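Local coordinates for sensor protein (Vibrio cholerae, PDB 3BY9) that is probably a membrane histidine kinase of a two-component system, this chain being the sensor domain that binds C4-dicarboxylates such as succinate, at residues 17-22 / 164-169; 45-50 / 83-88; 61-66 / 73-78; 126-131 / 154-159; 170-175 / 197-202. One frame throughout, in Å; residues are numbered along the deposited sequence.

Contact 1. Residues 17-22 / 164-169; sequences DRFSSH and SYFVAT
The ring of Phe19, on helix 5-27, packs against that of Phe166 on strand 165-169. Phe19 CG stands anti to the backbone N (chi1 -162°), which carries the ring away from the helix surface toward the sheet. Phe19 CE2 lies over the middle of the Phe166 ring, 3.6 Å from Phe166 CD1, while Phe19 CZ reaches Phe166 CZ at 3.9 Å. The centroids of the Phe19 and Phe166 rings lie 4.7 Å apart and the planes are inclined at 55°, an edge-to-face pair short of perpendicular. Phenylalanine suits both places: its hydrocarbon ring spans the gap between helix and strand without bringing a polar group into this buried spot. Around the pair, Trp159 sets its own ring edge-to-face with Phe19, Ile155 of helix 153-157 packs beside it, and Ile252 of strand 250-257, the neighbour of 165-169 in the four-stranded sheet, also touches Phe19, fixing the long N-terminal helix against that sheet.

Contact 2. Residues 45-50 / 83-88; sequences DALLSA and NTIASS
Ile85 crosses from strand 84-87 to the end of helix 41-48, and almost all of the contact gathers at its last carbon. Its CA-CB bond already points toward the helix. At CB the chain forks: the CG2 branch runs past the methyl of Ala50, with Ile85 CG2 and Ala50 CB 4.3 Å apart, while CG1 takes the place between the backbone N and the carbonyl carbon (chi1 65°). From CG1 the chain extends, chi2 167°, and brings CD1 against the helix end. Strand 84-87 has a classic beta bulge here, Ile85 and Ala86 both facing Leu77 of strand 74-79, so the edge of the five-stranded sheet is locally distorted just where the helix covers it. CD1 of Ile85 lies 3.6 Å from Ala46 O and 4.0 Å from Ala46 CB. From another side comes Leu47, whose CD2 approaches Ile85 CD1 to 3.7 Å, the two side chains crossing at about a right angle. Ala50, just beyond the helix, closes in with its CB 3.9 Å from Ile85 CD1. Alanine suits both Ala46 and Ala50 because the short side chain lets the isoleucine come close to the backbone, whereas Leu47 has the length to lean back over it and also to touch Leu77 and Leu143.

Contact 3. Residues 61-66 / 73-78; sequences RYLEQV and ADTYLI
Leu63 and Thr75 join helix 53-70 to strand 74-79 in the module that holds the succinate pocket, consistent with the membrane-distal PAS-like (PDC/Cache-type) unit of such sensors; the helix lies on one face of its sheet, and the pocket on the other. Segments 61-66 and 74-78 run roughly antiparallel, at 147°, with their axes 7.9 Å apart at closest. Leu63 carries the contact. Leu63 CB rests 3.9 Å from Thr75 O, and the two methyls then divide the work. Leu63 CD2 meets Thr75 CG2 at 4.1 Å, while CD1 settles along the strand, with Leu77 CB 4.0 Å from Leu63 CD1. In Thr75 the methyl lies anti to the backbone N (OG1 at chi1 -62°), which turns CG2 to the leucine and leaves OG1 to bond with Asn67 ND2 one turn further along the helix. A threonine can thus pair an apolar contact with a buried polar bond. Tyr76 points to the far face, where its OH bonds to that of Tyr106, a succinate-binding residue, and the Tyr76 side chain comes within about 4 Å of a bound succinic acid, nearest atoms. On the helix side, Leu63 also touches Leu43 of helix 41-48 and Ala86 of strand 84-87, while Leu77 packs on Leu47; strand 74-79 itself lies between strands 84-87 and 141-150.

Contact 4. Residues 126-131 / 154-159; sequences GQRGYY and AIEQGW
The carboxylate of Glu156 lies at the edge of the Arg128 guanidinium, near its plane, and neither group covers a face of the other. The two flat groups are nevertheless twisted by 47°, so both nitrogens reach the oxygens from outside the carboxylate plane, NH1 from well above it and NH2 less tilted, on the syn side of its oxygen. Arg128 NH1 donates to Glu156 OE2 over 2.9 Å, almost straight at 171°, and Arg128 NH2 donates to Glu156 OE1 over 3.0 Å with a slightly more bent bond. The two side chains approach from opposite directions, Arg128 bent at chi3 (-69°) to present its outer edge and Glu156 extended beyond CG. Both ends have second partners: Arg128 NH1 also bonds to Phe176 O, and Glu156 OE2 accepts from Ser178 N, so each group's rotation is fixed by more than its mate. A long arginine and a long glutamate suit the gap between strand 128-138 of the five-stranded sheet and helix 153-157, which precedes the other sheet. The side chain of Lys149, a succinate-binding residue, lies about 6 Å from that of Arg128 between nearest atoms. With one bond for each oxygen plus a backbone N-H, the acid is probably ionised, its charge largely balanced by the arginine, and the bridge ties the ligand-binding module to the segment leading into the second module.

Contact 5. Residues 170-175 / 197-202; sequences DDHQVV and NDIRQS
Ile199 of helix 193-202 meets His172 and Val174 of loop 170-175 by apolar contact. Its CG1, lying beside the backbone N (chi1 -65°), sits over the face of the His172 ring in a CH-pi contact, 3.9 Å from the ring centroid and 29° off the normal. The tip carries on the packing: CD1 of Ile199 is 3.8 Å from His172 CB and 3.9 Å from Val174 CG2. Isoleucine suits this place, for its CG1-CD1 arm is long enough to lie over the ring and still touch Val174 with its end. Hydrogen bonds keep the loop in shape. OD1 of Asp170 accepts from His172 N at 2.8 Å and from Val174 N at 2.9 Å, the latter bond at 155°, the two donors coming from opposite faces of the carboxylate plane. OD2 of the same aspartate bonds to Tyr205 OH, which also steadies the group. On the helix, Ser202 OG returns a bond to Ile199 O at 2.7 Å. The backbone bonds Gln173 N to Asp170 O and Asp170 N to Val174 O, with Gln173 in the left-handed region, make a type I turn with a G1 bulge, reinforced by the Asx turn of Asp170: a hairpin connection between strands 165-169 and 175-176.

From the N terminus, helix 5-27 opens the largest loop, closed by contact 1 when strand 165-169 returns to it. Contact 2 is nested inside, closing helix 41-48 onto strand 84-87, and contact 3 is nested within contact 2. These two touch and share the five-stranded sheet of the ligand-binding module. Contact 4 follows them in series, still within contact 1, and joins that sheet to helix 153-157; it touches contact 1 through Ala154 and His22, and contact 3 through Tyr131 and Tyr76. Contact 5 opens after contact 1 has closed, packing helix 193-202 on the hairpin of the second module, where Val175 meets Val167 of contact 1. None of the loops cross.

Contact 1. Residues 17-22 / 164-169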
# COMPACT_ATOMS: atom_id res chain seq x y z
N ASP A 17 10.86 2.26 16.06
CA ASP A 17 9.83 1.73 16.98
C ASP A 17 8.59 2.64 16.96
O ASP A 17 7.45 2.16 16.81
CB ASP A 17 10.34 1.70 18.43
CG ASP A 17 11.32 0.58 18.72
OD1 ASP A 17 11.50 -0.34 17.89
OD2 ASP A 17 11.89 0.63 19.85
N ARG A 18 8.82 3.95 17.07
CA ARG A 18 7.70 4.91 17.09
C ARG A 18 6.94 4.94 15.76
O ARG A 18 5.69 4.95 15.73
CB ARG A 18 8.21 6.32 17.40
CG ARG A 18 8.69 6.56 18.82
CD ARG A 18 8.91 8.07 19.10
NE ARG A 18 10.00 8.67 18.33
CZ ARG A 18 11.27 8.66 18.71
NH1 ARG A 18 11.61 8.08 19.85
NH2 ARG A 18 12.21 9.23 17.96
N PHE A 19 7.66 4.94 14.65
CA PHE A 19 6.96 4.98 13.37
C PHE A 19 6.25 3.68 13.05
O PHE A 19 5.16 3.69 12.49
CB PHE A 19 7.95 5.37 12.24
CG PHE A 19 7.26 5.86 10.99
CD1 PHE A 19 6.30 6.87 11.06
CD2 PHE A 19 7.60 5.33 9.75
CE1 PHE A 19 5.68 7.34 9.87
CE2 PHE A 19 6.99 5.80 8.58
CZ PHE A 19 6.03 6.80 8.64
N SER A 20 6.90 2.55 13.33
CA SER A 20 6.28 1.26 13.06
C SER A 20 4.98 1.20 13.86
O SER A 20 3.94 0.73 13.37
CB SER A 20 7.21 0.10 13.47
OG SER A 20 6.45 -1.09 13.59
N SER A 21 5.05 1.68 15.10
CA SER A 21 3.87 1.71 15.95
C SER A 21 2.75 2.53 15.33
O SER A 21 1.59 2.09 15.32
CB SER A 21 4.22 2.27 17.34
OG SER A 21 4.94 1.32 18.12
N HIS A 22 3.10 3.71 14.81
CA HIS A 22 2.15 4.60 14.17
C HIS A 22 1.51 3.90 12.97
O HIS A 22 0.30 4.02 12.71
CB HIS A 22 2.85 5.87 13.70
CG HIS A 22 1.99 6.77 12.87
ND1 HIS A 22 0.88 7.42 13.39
CD2 HIS A 22 2.06 7.11 11.57
CE1 HIS A 22 0.30 8.12 12.43
NE2 HIS A 22 0.99 7.95 11.31
N SER A 164 16.07 13.61 9.61
CA SER A 164 16.24 12.27 9.03
C SER A 164 15.02 12.03 8.11
O SER A 164 14.02 12.76 8.20
CB SER A 164 16.27 11.21 10.12
OG SER A 164 15.09 11.20 10.90
N TYR A 165 15.14 11.04 7.25
CA TYR A 165 14.10 10.75 6.28
C TYR A 165 13.69 9.33 6.39
O TYR A 165 14.43 8.50 6.95
CB TYR A 165 14.66 10.94 4.84
CG TYR A 165 15.24 12.31 4.58
CD1 TYR A 165 14.43 13.35 4.05
CD2 TYR A 165 16.53 12.61 5.01
CE1 TYR A 165 14.92 14.68 3.95
CE2 TYR A 165 17.01 13.95 4.95
CZ TYR A 165 16.19 14.95 4.42
OH TYR A 165 16.65 16.24 4.43
N PHE A 166 12.49 9.02 5.88
CA PHE A 166 12.17 7.59 5.86
C PHE A 166 11.71 7.18 4.47
O PHE A 166 11.27 8.01 3.66
CB PHE A 166 11.04 7.23 6.86
CG PHE A 166 9.66 7.30 6.25
CD1 PHE A 166 9.10 6.19 5.64
CD2 PHE A 166 8.95 8.50 6.24
CE1 PHE A 166 7.84 6.27 5.02
CE2 PHE A 166 7.70 8.60 5.62
CZ PHE A 166 7.14 7.46 5.00
N VAL A 167 11.89 5.90 4.16
CA VAL A 167 11.27 5.38 2.93
C VAL A 167 10.67 4.02 3.36
O VAL A 167 11.12 3.44 4.35
CB VAL A 167 12.24 5.06 1.77
CG1 VAL A 167 12.82 6.40 1.22
CG2 VAL A 167 13.41 4.13 2.24
N ALA A 168 9.64 3.57 2.62
CA ALA A 168 9.07 2.22 2.83
C ALA A 168 9.32 1.58 1.50
O ALA A 168 8.83 2.06 0.47
CB ALA A 168 7.58 2.30 3.13
N THR A 169 10.09 0.48 1.49
CA THR A 169 10.44 -0.17 0.22
C THR A 169 9.81 -1.56 0.05
O THR A 169 9.60 -2.27 1.02
CB THR A 169 11.97 -0.38 0.13
OG1 THR A 169 12.42 -1.01 1.34
CG2 THR A 169 12.70 0.97 -0.02

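Contact 2. Residues 45-50 / 83-88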
# COMPACT_ATOMS: atom_id res chain seq x y z
N ASP A 45 -27.00 -9.26 -0.90
CA ASP A 45 -28.12 -9.09 -1.82
C ASP A 45 -27.68 -8.52 -3.18
O ASP A 45 -28.28 -8.85 -4.23
CB ASP A 45 -29.19 -8.16 -1.22
CG ASP A 45 -30.07 -8.86 -0.14
OD1 ASP A 45 -30.93 -8.16 0.43
OD2 ASP A 45 -29.91 -10.06 0.12
N ALA A 46 -26.70 -7.62 -3.17
CA ALA A 46 -26.21 -7.10 -4.44
C ALA A 46 -25.56 -8.19 -5.28
O ALA A 46 -25.75 -8.26 -6.51
CB ALA A 46 -25.19 -5.95 -4.20
N LEU A 47 -24.76 -9.02 -4.64
CA LEU A 47 -24.07 -10.07 -5.38
C LEU A 47 -25.08 -11.06 -5.93
O LEU A 47 -24.87 -11.64 -6.98
CB LEU A 47 -23.03 -10.76 -4.48
CG LEU A 47 -21.81 -9.85 -4.19
CD1 LEU A 47 -21.01 -10.46 -3.05
CD2 LEU A 47 -20.91 -9.78 -5.42
N LEU A 48 -26.18 -11.26 -5.20
CA LEU A 48 -27.19 -12.22 -5.67
C LEU A 48 -28.08 -11.64 -6.79
O LEU A 48 -28.68 -12.42 -7.55
CB LEU A 48 -28.07 -12.66 -4.47
CG LEU A 48 -27.31 -13.56 -3.44
CD1 LEU A 48 -28.27 -13.82 -2.21
CD2 LEU A 48 -26.87 -14.88 -4.06
N SER A 49 -28.18 -10.31 -6.89
CA SER A 49 -29.01 -9.65 -7.94
C SER A 49 -28.26 -8.46 -8.50
O SER A 49 -28.71 -7.30 -8.38
CB SER A 49 -30.34 -9.17 -7.36
OG SER A 49 -31.09 -10.26 -6.86
N ALA A 50 -27.09 -8.74 -9.07
CA ALA A 50 -26.21 -7.66 -9.51
C ALA A 50 -26.79 -6.78 -10.60
O ALA A 50 -26.37 -5.65 -10.70
CB ALA A 50 -24.86 -8.21 -9.93
N ASN A 83 -15.65 -8.13 -11.43
CA ASN A 83 -16.26 -6.84 -11.83
C ASN A 83 -16.77 -6.06 -10.63
O ASN A 83 -17.45 -6.60 -9.76
CB ASN A 83 -17.47 -7.07 -12.74
CG ASN A 83 -17.13 -7.90 -13.94
OD1 ASN A 83 -16.26 -7.53 -14.75
ND2 ASN A 83 -17.82 -9.04 -14.07
N THR A 84 -16.46 -4.77 -10.58
CA THR A 84 -16.95 -3.97 -9.47
C THR A 84 -18.43 -3.72 -9.71
O THR A 84 -18.79 -3.17 -10.76
CB THR A 84 -16.19 -2.63 -9.38
OG1 THR A 84 -14.82 -2.94 -9.18
CG2 THR A 84 -16.69 -1.81 -8.12
N ILE A 85 -19.28 -4.11 -8.77
CA ILE A 85 -20.71 -3.93 -8.95
C ILE A 85 -21.32 -2.85 -8.06
O ILE A 85 -22.40 -2.39 -8.35
CB ILE A 85 -21.52 -5.24 -8.76
CG1 ILE A 85 -21.41 -5.73 -7.30
CG2 ILE A 85 -21.04 -6.34 -9.72
CD1 ILE A 85 -22.49 -6.85 -7.08
N ALA A 86 -20.66 -2.47 -6.96
CA ALA A 86 -21.21 -1.39 -6.13
C ALA A 86 -20.00 -0.73 -5.47
O ALA A 86 -18.98 -1.38 -5.24
CB ALA A 86 -22.19 -1.95 -5.06
N SER A 87 -20.10 0.55 -5.15
CA SER A 87 -18.91 1.19 -4.64
C SER A 87 -19.23 2.52 -3.96
O SER A 87 -20.15 3.22 -4.36
CB SER A 87 -17.97 1.49 -5.82
OG SER A 87 -16.78 2.16 -5.38
N SER A 88 -18.45 2.88 -2.95
CA SER A 88 -18.64 4.16 -2.28
C SER A 88 -18.41 5.33 -3.23
O SER A 88 -18.91 6.44 -2.97
CB SER A 88 -17.65 4.25 -1.10
OG SER A 88 -16.31 4.20 -1.60

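Contact 3. Residues 61-66 / 73-78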
# COMPACT_ATOMS: atom_id res chain seq x y z
N ARG A 61 -25.18 3.25 -1.78
CA ARG A 61 -25.37 4.25 -0.72
C ARG A 61 -24.88 3.73 0.61
O ARG A 61 -24.34 4.49 1.41
CB ARG A 61 -26.85 4.66 -0.68
CG ARG A 61 -27.18 5.46 -2.00
CD ARG A 61 -28.65 5.89 -2.10
NE ARG A 61 -28.89 6.71 -3.30
CZ ARG A 61 -28.62 8.01 -3.40
NH1 ARG A 61 -28.09 8.68 -2.37
NH2 ARG A 61 -28.87 8.64 -4.54
N TYR A 62 -25.03 2.42 0.83
CA TYR A 62 -24.54 1.84 2.10
C TYR A 62 -23.02 1.88 2.13
O TYR A 62 -22.42 2.28 3.13
CB TYR A 62 -25.04 0.39 2.23
CG TYR A 62 -24.46 -0.32 3.44
CD1 TYR A 62 -24.67 0.17 4.71
CD2 TYR A 62 -23.72 -1.49 3.28
CE1 TYR A 62 -24.14 -0.48 5.86
CE2 TYR A 62 -23.20 -2.16 4.40
CZ TYR A 62 -23.40 -1.65 5.68
OH TYR A 62 -22.78 -2.24 6.77
N LEU A 63 -22.37 1.49 1.03
CA LEU A 63 -20.89 1.47 1.03
C LEU A 63 -20.38 2.92 1.16
O LEU A 63 -19.33 3.18 1.76
CB LEU A 63 -20.35 0.83 -0.26
CG LEU A 63 -20.68 -0.69 -0.39
CD1 LEU A 63 -20.14 -1.22 -1.74
CD2 LEU A 63 -20.11 -1.47 0.76
N GLU A 64 -21.13 3.87 0.61
CA GLU A 64 -20.71 5.26 0.72
C GLU A 64 -20.75 5.69 2.21
O GLU A 64 -19.86 6.42 2.65
CB GLU A 64 -21.65 6.11 -0.15
CG GLU A 64 -21.27 7.58 -0.19
CD GLU A 64 -22.23 8.41 -1.07
OE1 GLU A 64 -23.29 7.91 -1.55
OE2 GLU A 64 -21.88 9.60 -1.29
N GLN A 65 -21.77 5.24 2.94
CA GLN A 65 -21.93 5.54 4.37
C GLN A 65 -20.82 4.89 5.16
O GLN A 65 -20.21 5.50 6.01
CB GLN A 65 -23.33 5.04 4.85
CG GLN A 65 -24.41 5.95 4.34
CD GLN A 65 -25.80 5.33 4.39
OE1 GLN A 65 -26.80 6.02 4.15
NE2 GLN A 65 -25.88 4.04 4.68
N VAL A 66 -20.55 3.62 4.87
CA VAL A 66 -19.47 2.94 5.58
C VAL A 66 -18.15 3.66 5.35
O VAL A 66 -17.38 3.92 6.28
CB VAL A 66 -19.30 1.49 5.08
CG1 VAL A 66 -18.00 0.87 5.64
CG2 VAL A 66 -20.55 0.66 5.51
N ALA A 73 -10.45 5.81 1.61
CA ALA A 73 -10.53 6.42 0.28
C ALA A 73 -11.69 5.82 -0.48
O ALA A 73 -12.52 6.55 -1.01
CB ALA A 73 -9.22 6.19 -0.48
N ASP A 74 -11.79 4.49 -0.51
CA ASP A 74 -12.86 3.85 -1.27
C ASP A 74 -13.25 2.53 -0.63
O ASP A 74 -12.38 1.88 -0.05
CB ASP A 74 -12.36 3.52 -2.70
CG ASP A 74 -11.76 4.73 -3.40
OD1 ASP A 74 -12.54 5.54 -3.98
OD2 ASP A 74 -10.53 4.88 -3.35
N THR A 75 -14.51 2.13 -0.78
CA THR A 75 -14.96 0.83 -0.20
C THR A 75 -15.82 0.28 -1.35
O THR A 75 -16.78 0.92 -1.74
CB THR A 75 -15.80 1.02 1.06
OG1 THR A 75 -14.99 1.65 2.09
CG2 THR A 75 -16.28 -0.35 1.59
N TYR A 76 -15.48 -0.92 -1.85
CA TYR A 76 -16.18 -1.36 -3.05
C TYR A 76 -16.32 -2.87 -3.11
O TYR A 76 -15.48 -3.61 -2.60
CB TYR A 76 -15.46 -0.84 -4.32
CG TYR A 76 -13.97 -1.10 -4.41
CD1 TYR A 76 -13.47 -2.01 -5.35
CD2 TYR A 76 -13.05 -0.38 -3.60
CE1 TYR A 76 -12.06 -2.18 -5.50
CE2 TYR A 76 -11.68 -0.56 -3.75
CZ TYR A 76 -11.20 -1.44 -4.67
OH TYR A 76 -9.83 -1.54 -4.81
N LEU A 77 -17.40 -3.28 -3.77
CA LEU A 77 -17.80 -4.70 -3.85
C LEU A 77 -17.59 -5.26 -5.23
O LEU A 77 -18.05 -4.69 -6.20
CB LEU A 77 -19.31 -4.76 -3.48
CG LEU A 77 -19.95 -6.14 -3.49
CD1 LEU A 77 -19.41 -6.96 -2.29
CD2 LEU A 77 -21.45 -5.97 -3.26
N ILE A 78 -16.92 -6.42 -5.30
CA ILE A 78 -16.57 -7.02 -6.59
C ILE A 78 -17.24 -8.39 -6.73
O ILE A 78 -17.26 -9.16 -5.77
CB ILE A 78 -15.05 -7.18 -6.63
CG1 ILE A 78 -14.37 -5.81 -6.27
CG2 ILE A 78 -14.62 -7.52 -8.03
CD1 ILE A 78 -12.84 -5.91 -6.30

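Contact 4. Residues 126-131 / 154-159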
# COMPACT_ATOMS: atom_id res chain seq x y z
N GLY A 126 -5.58 6.80 -9.83
CA GLY A 126 -4.26 7.39 -9.96
C GLY A 126 -3.67 7.74 -8.59
O GLY A 126 -2.66 8.47 -8.45
N GLN A 127 -4.27 7.18 -7.54
CA GLN A 127 -3.84 7.45 -6.18
C GLN A 127 -3.30 6.22 -5.49
O GLN A 127 -3.89 5.13 -5.61
CB GLN A 127 -5.03 7.98 -5.37
CG GLN A 127 -5.45 9.42 -5.78
CD GLN A 127 -4.33 10.45 -5.54
OE1 GLN A 127 -3.82 10.59 -4.42
NE2 GLN A 127 -3.95 11.18 -6.59
N ARG A 128 -2.18 6.35 -4.77
CA ARG A 128 -1.68 5.16 -4.06
C ARG A 128 -2.66 4.78 -2.93
O ARG A 128 -3.37 5.63 -2.38
CB ARG A 128 -0.35 5.48 -3.36
CG ARG A 128 0.85 5.70 -4.28
CD ARG A 128 2.07 6.17 -3.46
NE ARG A 128 1.82 7.52 -2.95
CZ ARG A 128 2.36 8.02 -1.84
NH1 ARG A 128 3.19 7.30 -1.10
NH2 ARG A 128 2.01 9.25 -1.42
N GLY A 129 -2.65 3.51 -2.56
CA GLY A 129 -3.47 3.08 -1.45
C GLY A 129 -2.96 1.80 -0.83
O GLY A 129 -2.09 1.11 -1.39
N TYR A 130 -3.47 1.53 0.37
CA TYR A 130 -3.20 0.25 1.01
C TYR A 130 -4.60 -0.41 0.93
O TYR A 130 -5.60 0.18 1.36
CB TYR A 130 -2.82 0.42 2.47
CG TYR A 130 -2.15 -0.82 2.98
CD1 TYR A 130 -0.81 -1.05 2.75
CD2 TYR A 130 -2.90 -1.83 3.59
CE1 TYR A 130 -0.20 -2.27 3.08
CE2 TYR A 130 -2.32 -3.04 3.95
CZ TYR A 130 -0.98 -3.26 3.69
OH TYR A 130 -0.43 -4.50 3.97
N TYR A 131 -4.65 -1.66 0.46
CA TYR A 131 -5.91 -2.34 0.24
C TYR A 131 -6.10 -3.54 1.13
O TYR A 131 -5.17 -4.34 1.29
CB TYR A 131 -5.98 -2.85 -1.22
CG TYR A 131 -5.85 -1.78 -2.30
CD1 TYR A 131 -6.95 -1.41 -3.06
CD2 TYR A 131 -4.61 -1.21 -2.61
CE1 TYR A 131 -6.83 -0.47 -4.12
CE2 TYR A 131 -4.50 -0.29 -3.67
CZ TYR A 131 -5.59 0.07 -4.40
OH TYR A 131 -5.48 1.00 -5.40
N ALA A 154 -2.15 9.77 6.19
CA ALA A 154 -1.99 9.78 7.64
C ALA A 154 -0.70 9.05 8.05
O ALA A 154 -0.08 9.40 9.06
CB ALA A 154 -3.24 9.17 8.34
N ILE A 155 -0.30 8.03 7.29
CA ILE A 155 0.95 7.33 7.62
C ILE A 155 2.13 8.28 7.31
O ILE A 155 2.94 8.57 8.18
CB ILE A 155 1.14 6.03 6.81
CG1 ILE A 155 0.18 4.94 7.33
CG2 ILE A 155 2.60 5.50 6.94
CD1 ILE A 155 0.37 3.57 6.61
N GLU A 156 2.23 8.75 6.07
CA GLU A 156 3.35 9.63 5.73
C GLU A 156 3.42 10.87 6.59
O GLU A 156 4.51 11.35 6.90
CB GLU A 156 3.32 10.00 4.25
CG GLU A 156 3.66 8.80 3.35
CD GLU A 156 3.73 9.13 1.86
OE1 GLU A 156 2.94 9.97 1.36
OE2 GLU A 156 4.56 8.53 1.16
N GLN A 157 2.26 11.40 6.99
CA GLN A 157 2.23 12.61 7.82
C GLN A 157 2.72 12.37 9.24
O GLN A 157 3.03 13.33 9.97
CB GLN A 157 0.81 13.19 7.82
CG GLN A 157 0.54 14.26 6.73
CD GLN A 157 0.91 13.85 5.29
OE1 GLN A 157 2.07 13.55 4.99
NE2 GLN A 157 -0.07 13.86 4.39
N GLY A 158 2.80 11.11 9.64
CA GLY A 158 3.29 10.74 10.96
C GLY A 158 4.81 10.85 11.08
O GLY A 158 5.37 10.72 12.17
N TRP A 159 5.49 11.07 9.96
CA TRP A 159 6.96 11.18 10.03
C TRP A 159 7.22 12.66 10.30
O TRP A 159 7.04 13.48 9.41
CB TRP A 159 7.62 10.83 8.69
CG TRP A 159 9.12 10.83 8.86
CD1 TRP A 159 9.99 11.82 8.53
CD2 TRP A 159 9.88 9.79 9.46
NE1 TRP A 159 11.27 11.47 8.88
CE2 TRP A 159 11.24 10.22 9.46
CE3 TRP A 159 9.57 8.55 9.99
CZ2 TRP A 159 12.27 9.46 9.97
CZ3 TRP A 159 10.60 7.77 10.51
CH2 TRP A 159 11.94 8.24 10.49

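Contact 5. Residues 170-175 / 197-202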
# COMPACT_ATOMS: atom_id res chain seq x y z
N ASP A 170 9.51 -1.90 -1.21
CA ASP A 170 8.95 -3.23 -1.47
C ASP A 170 10.10 -4.20 -1.73
O ASP A 170 11.28 -3.87 -1.53
CB ASP A 170 7.97 -3.18 -2.66
CG ASP A 170 8.66 -2.95 -4.01
OD1 ASP A 170 9.90 -3.04 -4.14
OD2 ASP A 170 7.91 -2.69 -4.99
N ASP A 171 9.76 -5.42 -2.17
CA ASP A 171 10.81 -6.41 -2.40
C ASP A 171 11.89 -6.12 -3.46
O ASP A 171 12.96 -6.74 -3.40
CB ASP A 171 10.18 -7.77 -2.67
CG ASP A 171 9.47 -8.32 -1.46
OD1 ASP A 171 9.85 -7.96 -0.32
OD2 ASP A 171 8.53 -9.12 -1.65
N HIS A 172 11.61 -5.23 -4.42
CA HIS A 172 12.59 -4.82 -5.45
C HIS A 172 13.25 -3.51 -5.05
O HIS A 172 13.94 -2.86 -5.85
CB HIS A 172 11.91 -4.57 -6.81
CG HIS A 172 11.44 -5.81 -7.48
ND1 HIS A 172 12.31 -6.73 -8.04
CD2 HIS A 172 10.19 -6.30 -7.68
CE1 HIS A 172 11.61 -7.72 -8.56
NE2 HIS A 172 10.33 -7.49 -8.36
N GLN A 173 13.03 -3.12 -3.79
CA GLN A 173 13.52 -1.88 -3.23
C GLN A 173 12.89 -0.67 -3.91
O GLN A 173 13.49 0.41 -3.98
CB GLN A 173 15.07 -1.79 -3.25
CG GLN A 173 15.79 -3.05 -2.80
CD GLN A 173 15.41 -3.54 -1.39
OE1 GLN A 173 15.78 -4.65 -0.97
NE2 GLN A 173 14.69 -2.71 -0.65
N VAL A 174 11.69 -0.83 -4.46
CA VAL A 174 11.02 0.36 -4.98
C VAL A 174 10.43 1.13 -3.77
O VAL A 174 9.81 0.55 -2.86
CB VAL A 174 9.87 -0.01 -5.96
CG1 VAL A 174 9.14 1.28 -6.42
CG2 VAL A 174 10.46 -0.73 -7.20
N VAL A 175 10.63 2.45 -3.78
CA VAL A 175 10.12 3.34 -2.72
C VAL A 175 8.63 3.59 -2.95
O VAL A 175 8.25 4.21 -3.94
CB VAL A 175 10.92 4.66 -2.73
CG1 VAL A 175 10.34 5.62 -1.70
CG2 VAL A 175 12.39 4.36 -2.34
N ASN A 197 11.00 -5.46 -15.94
CA ASN A 197 9.88 -6.03 -16.71
C ASN A 197 8.90 -6.74 -15.77
O ASN A 197 7.67 -6.68 -15.99
CB ASN A 197 10.40 -7.01 -17.78
CG ASN A 197 9.27 -7.70 -18.50
OD1 ASN A 197 8.50 -7.05 -19.23
ND2 ASN A 197 9.14 -9.00 -18.28
N ASP A 198 9.42 -7.42 -14.75
CA ASP A 198 8.56 -8.11 -13.78
C ASP A 198 7.69 -7.09 -13.04
O ASP A 198 6.50 -7.35 -12.79
CB ASP A 198 9.36 -8.86 -12.71
CG ASP A 198 10.11 -10.08 -13.26
OD1 ASP A 198 9.74 -10.58 -14.35
OD2 ASP A 198 11.05 -10.54 -12.58
N ILE A 199 8.28 -5.96 -12.67
CA ILE A 199 7.50 -4.94 -11.96
C ILE A 199 6.42 -4.42 -12.87
O ILE A 199 5.26 -4.28 -12.47
CB ILE A 199 8.41 -3.75 -11.47
CG1 ILE A 199 9.41 -4.26 -10.42
CG2 ILE A 199 7.52 -2.61 -10.92
CD1 ILE A 199 10.59 -3.30 -10.18
N ARG A 200 6.78 -4.16 -14.13
CA ARG A 200 5.81 -3.65 -15.07
C ARG A 200 4.67 -4.64 -15.28
O ARG A 200 3.50 -4.24 -15.28
CB ARG A 200 6.49 -3.34 -16.42
CG ARG A 200 5.52 -2.84 -17.49
CD ARG A 200 4.88 -1.50 -17.09
NE ARG A 200 5.87 -0.50 -16.74
CZ ARG A 200 6.49 0.30 -17.60
NH1 ARG A 200 6.23 0.22 -18.91
NH2 ARG A 200 7.38 1.18 -17.15
N GLN A 201 4.99 -5.92 -15.44
CA GLN A 201 3.95 -6.92 -15.65
C GLN A 201 3.00 -7.04 -14.47
O GLN A 201 1.80 -7.27 -14.67
CB GLN A 201 4.56 -8.30 -15.97
CG GLN A 201 5.36 -8.27 -17.28
CD GLN A 201 4.70 -7.45 -18.40
OE1 GLN A 201 5.39 -6.86 -19.23
NE2 GLN A 201 3.37 -7.42 -18.43
N SER A 202 3.52 -6.87 -13.26
CA SER A 202 2.66 -6.96 -12.06
C SER A 202 1.62 -5.87 -12.01
O SER A 202 0.54 -6.07 -11.38
CB SER A 202 3.47 -6.88 -10.77
OG SER A 202 3.90 -5.54 -10.49